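Local coordinates for protein UDP-N-acetylglucosamine pyrophosphorylase (Entamoeba histolytica, PDB 3OC9) that probably catalyses formation of UDP-N-acetylglucosamine and diphosphate from UTP and N-acetylglucosamine 1-phosphate, the step that yields this activated sugar, at residues M132-Y144 with P300-F312. Residues are numbered along the deposited sequence; the frame is centred on the assembly and turned at random.
Sequences MLPVVDFNGKILY and PSENNGIKKEIFF. Unlike the reference sequence in segment 300-312: Ile310 (reference Met).
Val136 and Ile306 form a single antiparallel hydrogen-bonded pair, the one bridge between the two segments. Val136 N reaches Ile306 O over 3.3 Å, and Ile306 N returns a shorter bond, 3.0 Å to Val136 O. On the buried side, a chi1 of -178° swings Val135 CG1 across from the backbone N and onto Gly305, 4.0 Å from its CA; Leu143 CD1 comes equally close to that same CA. The solvent side packs closely too. Here the exposed Phe138 ring crosses the Ile306 side chain at about a right angle, CD1 lying 3.6 Å from Ile306 CD1, in a turn that Asp137 OD1 ties together by accepting from Asn139 N and Lys141 N on opposite faces of its carboxylate. The loose part lies toward Leu133, where the backbones separate and a water takes over, accepting from Lys308 N and lying near Pro134 O and Ile306 O. The contact sits at the surface, where strand 125-134, antiparallel to 149-154, with Val135 and Leu143 backbone-bonded to Tyr151, meets the two-stranded sheet 282-286/305-309, whose classic bulge sets Asn304 and Gly305 against Lys286.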
loop_
_atom_site.group_PDB
_atom_site.type_symbol
_atom_site.label_atom_id
_atom_site.label_comp_id
_atom_site.label_asym_id
_atom_site.label_seq_id
_atom_site.Cartn_x
_atom_site.Cartn_y
_atom_site.Cartn_z
ATOM N N MET A 132 -16.002 1.606 -13.899
ATOM C CA MET A 132 -15.342 0.817 -14.957
ATOM C C MET A 132 -15.652 1.415 -16.337
ATOM O O MET A 132 -16.662 2.115 -16.487
ATOM C CB MET A 132 -15.799 -0.647 -14.908
ATOM C CG MET A 132 -15.467 -1.376 -13.580
ATOM S SD MET A 132 -15.926 -3.127 -13.616
ATOM C CE MET A 132 -14.458 -3.863 -14.336
ATOM N N LEU A 133 -14.793 1.134 -17.327
ATOM C CA LEU A 133 -14.991 1.548 -18.742
ATOM C C LEU A 133 -14.670 0.396 -19.719
ATOM O O LEU A 133 -13.808 -0.435 -19.430
ATOM C CB LEU A 133 -14.082 2.752 -19.075
ATOM C CG LEU A 133 -14.307 4.111 -18.386
ATOM C CD1 LEU A 133 -13.102 5.033 -18.585
ATOM C CD2 LEU A 133 -15.598 4.793 -18.911
ATOM N N PRO A 134 -15.344 0.345 -20.892
ATOM C CA PRO A 134 -14.966 -0.666 -21.909
ATOM C C PRO A 134 -13.554 -0.474 -22.502
ATOM O O PRO A 134 -13.107 0.662 -22.718
ATOM C CB PRO A 134 -16.032 -0.496 -23.011
ATOM C CG PRO A 134 -17.117 0.335 -22.412
ATOM C CD PRO A 134 -16.486 1.171 -21.330
ATOM N N VAL A 135 -12.852 -1.583 -22.738
ATOM C CA VAL A 135 -11.529 -1.581 -23.376
ATOM C C VAL A 135 -11.731 -1.431 -24.900
ATOM O O VAL A 135 -12.635 -2.053 -25.448
ATOM C CB VAL A 135 -10.759 -2.905 -23.031
ATOM C CG1 VAL A 135 -9.355 -2.920 -23.643
ATOM C CG2 VAL A 135 -10.708 -3.133 -21.486
ATOM N N VAL A 136 -10.913 -0.615 -25.581
ATOM C CA VAL A 136 -11.111 -0.322 -27.019
ATOM C C VAL A 136 -9.894 -0.657 -27.912
ATOM O O VAL A 136 -8.781 -0.823 -27.403
ATOM C CB VAL A 136 -11.564 1.163 -27.287
ATOM C CG1 VAL A 136 -12.866 1.487 -26.564
ATOM C CG2 VAL A 136 -10.453 2.185 -26.897
ATOM N N ASP A 137 -10.124 -0.781 -29.227
ATOM C CA ASP A 137 -9.043 -0.971 -30.221
ATOM C C ASP A 137 -8.513 0.384 -30.736
ATOM O O ASP A 137 -8.834 1.415 -30.156
ATOM C CB ASP A 137 -9.487 -1.900 -31.381
ATOM C CG ASP A 137 -10.534 -1.275 -32.300
ATOM O OD1 ASP A 137 -10.675 -0.033 -32.367
ATOM O OD2 ASP A 137 -11.231 -2.053 -33.006
ATOM N N PHE A 138 -7.760 0.402 -31.841
ATOM C CA PHE A 138 -7.122 1.657 -32.303
ATOM C C PHE A 138 -7.970 2.636 -33.155
ATOM O O PHE A 138 -7.525 3.760 -33.406
ATOM C CB PHE A 138 -5.744 1.409 -32.946
ATOM C CG PHE A 138 -4.762 0.663 -32.052
ATOM C CD1 PHE A 138 -4.852 0.724 -30.666
ATOM C CD2 PHE A 138 -3.720 -0.075 -32.614
ATOM C CE1 PHE A 138 -3.938 0.045 -29.850
ATOM C CE2 PHE A 138 -2.792 -0.755 -31.799
ATOM C CZ PHE A 138 -2.910 -0.689 -30.418
ATOM N N ASN A 139 -9.175 2.248 -33.573
ATOM C CA ASN A 139 -10.150 3.230 -34.088
ATOM C C ASN A 139 -11.140 3.677 -33.018
ATOM O O ASN A 139 -12.141 4.371 -33.304
ATOM C CB ASN A 139 -10.891 2.726 -35.340
ATOM C CG ASN A 139 -10.176 3.092 -36.642
ATOM O OD1 ASN A 139 -9.641 4.200 -36.802
ATOM N ND2 ASN A 139 -10.173 2.162 -37.582
ATOM N N GLY A 140 -10.842 3.283 -31.779
ATOM C CA GLY A 140 -11.646 3.649 -30.632
ATOM C C GLY A 140 -12.879 2.786 -30.442
ATOM O O GLY A 140 -13.790 3.176 -29.718
ATOM N N LYS A 141 -12.905 1.619 -31.092
ATOM C CA LYS A 141 -14.090 0.742 -31.093
ATOM C C LYS A 141 -13.995 -0.353 -30.024
ATOM O O LYS A 141 -12.936 -0.967 -29.846
ATOM C CB LYS A 141 -14.297 0.114 -32.484
ATOM N N ILE A 142 -15.106 -0.586 -29.322
ATOM C CA ILE A 142 -15.168 -1.530 -28.190
ATOM C C ILE A 142 -14.727 -2.947 -28.579
ATOM O O ILE A 142 -15.151 -3.455 -29.629
ATOM C CB ILE A 142 -16.592 -1.567 -27.573
ATOM C CG1 ILE A 142 -16.955 -0.196 -26.987
ATOM C CG2 ILE A 142 -16.715 -2.657 -26.501
ATOM C CD1 ILE A 142 -18.445 0.010 -26.715
ATOM N N LEU A 143 -13.879 -3.562 -27.749
ATOM C CA LEU A 143 -13.511 -4.983 -27.888
ATOM C C LEU A 143 -14.460 -5.877 -27.065
ATOM O O LEU A 143 -14.665 -5.632 -25.869
ATOM C CB LEU A 143 -12.059 -5.210 -27.443
ATOM C CG LEU A 143 -10.914 -4.605 -28.269
ATOM C CD1 LEU A 143 -9.652 -4.403 -27.404
ATOM C CD2 LEU A 143 -10.613 -5.463 -29.490
ATOM N N TYR A 144 -15.030 -6.914 -27.694
ATOM C CA TYR A 144 -16.060 -7.762 -27.052
ATOM C C TYR A 144 -15.563 -9.131 -26.573
ATOM O O TYR A 144 -14.702 -9.745 -27.210
ATOM C CB TYR A 144 -17.275 -7.958 -27.986
ATOM C CG TYR A 144 -18.163 -6.737 -28.092
ATOM C CD1 TYR A 144 -19.238 -6.544 -27.212
ATOM C CD2 TYR A 144 -17.914 -5.758 -29.053
ATOM C CE1 TYR A 144 -20.046 -5.393 -27.299
ATOM C CE2 TYR A 144 -18.719 -4.618 -29.147
ATOM C CZ TYR A 144 -19.774 -4.441 -28.262
ATOM O OH TYR A 144 -20.553 -3.306 -28.371
ATOM N N PRO A 300 -3.068 -12.553 -28.682
ATOM C CA PRO A 300 -1.928 -11.779 -29.220
ATOM C C PRO A 300 -0.658 -11.823 -28.361
ATOM O O PRO A 300 -0.739 -11.938 -27.132
ATOM C CB PRO A 300 -2.476 -10.346 -29.296
ATOM C CG PRO A 300 -3.551 -10.293 -28.259
ATOM C CD PRO A 300 -4.165 -11.675 -28.229
ATOM N N SER A 301 0.499 -11.733 -29.018
ATOM C CA SER A 301 1.802 -11.749 -28.335
ATOM C C SER A 301 2.262 -10.351 -27.894
ATOM O O SER A 301 3.237 -10.215 -27.144
ATOM C CB SER A 301 2.867 -12.412 -29.216
ATOM O OG SER A 301 2.956 -11.771 -30.479
ATOM N N GLU A 302 1.556 -9.323 -28.368
ATOM C CA GLU A 302 1.818 -7.933 -27.989
ATOM C C GLU A 302 0.518 -7.216 -27.612
ATOM O O GLU A 302 -0.572 -7.628 -28.025
ATOM C CB GLU A 302 2.519 -7.194 -29.132
ATOM N N ASN A 303 0.642 -6.145 -26.827
ATOM C CA ASN A 303 -0.513 -5.360 -26.369
ATOM C C ASN A 303 -1.372 -4.807 -27.519
ATOM O O ASN A 303 -0.838 -4.286 -28.506
ATOM C CB ASN A 303 -0.052 -4.228 -25.433
ATOM C CG ASN A 303 0.422 -4.739 -24.069
ATOM O OD1 ASN A 303 -0.039 -5.774 -23.577
ATOM N ND2 ASN A 303 1.336 -3.996 -23.442
ATOM N N ASN A 304 -2.699 -4.938 -27.387
ATOM C CA ASN A 304 -3.642 -4.549 -28.446
ATOM C C ASN A 304 -4.849 -3.723 -27.963
ATOM O O ASN A 304 -5.580 -3.152 -28.774
ATOM C CB ASN A 304 -4.117 -5.787 -29.246
ATOM C CG ASN A 304 -4.993 -6.727 -28.426
ATOM O OD1 ASN A 304 -4.692 -7.048 -27.273
ATOM N ND2 ASN A 304 -6.078 -7.197 -29.035
ATOM N N GLY A 305 -5.049 -3.666 -26.648
ATOM C CA GLY A 305 -6.173 -2.926 -26.068
ATOM C C GLY A 305 -5.756 -1.658 -25.334
ATOM O O GLY A 305 -4.682 -1.613 -24.724
ATOM N N ILE A 306 -6.617 -0.638 -25.389
ATOM C CA ILE A 306 -6.387 0.664 -24.728
ATOM C C ILE A 306 -7.352 0.853 -23.546
ATOM O O ILE A 306 -8.571 0.757 -23.732
ATOM C CB ILE A 306 -6.511 1.840 -25.759
ATOM C CG1 ILE A 306 -5.319 1.833 -26.720
ATOM C CG2 ILE A 306 -6.681 3.222 -25.050
ATOM C CD1 ILE A 306 -5.416 2.849 -27.851
ATOM N N LYS A 307 -6.800 1.099 -22.344
ATOM C CA LYS A 307 -7.567 1.463 -21.136
ATOM C C LYS A 307 -7.357 2.952 -20.787
ATOM O O LYS A 307 -6.239 3.344 -20.515
ATOM C CB LYS A 307 -7.110 0.630 -19.908
ATOM C CG LYS A 307 -7.322 -0.888 -19.982
ATOM C CD LYS A 307 -6.655 -1.590 -18.771
ATOM C CE LYS A 307 -5.137 -1.463 -18.847
ATOM N NZ LYS A 307 -4.514 -1.639 -17.505
ATOM N N LYS A 308 -8.421 3.763 -20.802
ATOM C CA LYS A 308 -8.371 5.176 -20.357
ATOM C C LYS A 308 -8.386 5.261 -18.818
ATOM O O LYS A 308 -9.389 4.888 -18.196
ATOM C CB LYS A 308 -9.575 5.947 -20.955
ATOM C CG LYS A 308 -9.675 7.409 -20.542
ATOM C CD LYS A 308 -11.106 7.974 -20.701
ATOM C CE LYS A 308 -11.536 8.058 -22.148
ATOM N NZ LYS A 308 -12.888 8.711 -22.290
ATOM N N GLU A 309 -7.292 5.757 -18.211
ATOM C CA GLU A 309 -7.129 5.758 -16.739
ATOM C C GLU A 309 -6.803 7.130 -16.118
ATOM O O GLU A 309 -6.259 8.021 -16.792
ATOM C CB GLU A 309 -6.038 4.752 -16.298
ATOM C CG GLU A 309 -6.340 3.274 -16.605
ATOM C CD GLU A 309 -5.262 2.300 -16.105
ATOM O OE1 GLU A 309 -4.228 2.749 -15.563
ATOM O OE2 GLU A 309 -5.446 1.069 -16.273
ATOM N N ILE A 310 -7.131 7.277 -14.827
ATOM C CA ILE A 310 -6.689 8.445 -14.026
ATOM C C ILE A 310 -5.823 7.921 -12.858
ATOM O O ILE A 310 -6.044 6.794 -12.366
ATOM C CB ILE A 310 -7.891 9.332 -13.524
ATOM C CG1 ILE A 310 -8.996 8.465 -12.900
ATOM C CG2 ILE A 310 -8.475 10.231 -14.687
ATOM C CD1 ILE A 310 -10.171 9.231 -12.230
ATOM N N PHE A 311 -4.827 8.721 -12.431
ATOM C CA PHE A 311 -3.760 8.289 -11.473
ATOM C C PHE A 311 -3.855 9.076 -10.137
ATOM O O PHE A 311 -3.967 10.304 -10.152
ATOM C CB PHE A 311 -2.352 8.540 -12.079
ATOM C CG PHE A 311 -1.971 7.640 -13.257
ATOM C CD1 PHE A 311 -2.721 6.508 -13.605
ATOM C CD2 PHE A 311 -0.806 7.913 -13.976
ATOM C CE1 PHE A 311 -2.334 5.681 -14.680
ATOM C CE2 PHE A 311 -0.406 7.087 -15.041
ATOM C CZ PHE A 311 -1.176 5.973 -15.385
ATOM N N PHE A 312 -3.826 8.393 -8.989
ATOM C CA PHE A 312 -4.089 9.078 -7.719
ATOM C C PHE A 312 -3.048 10.162 -7.411
ATOM O O PHE A 312 -3.394 11.198 -6.849
ATOM C CB PHE A 312 -4.276 8.100 -6.520
ATOM C CG PHE A 312 -2.988 7.536 -5.977
ATOM C CD1 PHE A 312 -2.134 8.319 -5.186
ATOM C CD2 PHE A 312 -2.629 6.217 -6.255
ATOM C CE1 PHE A 312 -0.905 7.803 -4.703
ATOM C CE2 PHE A 312 -1.417 5.686 -5.773
ATOM C CZ PHE A 312 -0.557 6.480 -4.996
HETATM O O HOH W 1 -10.810 2.567 -22.166
#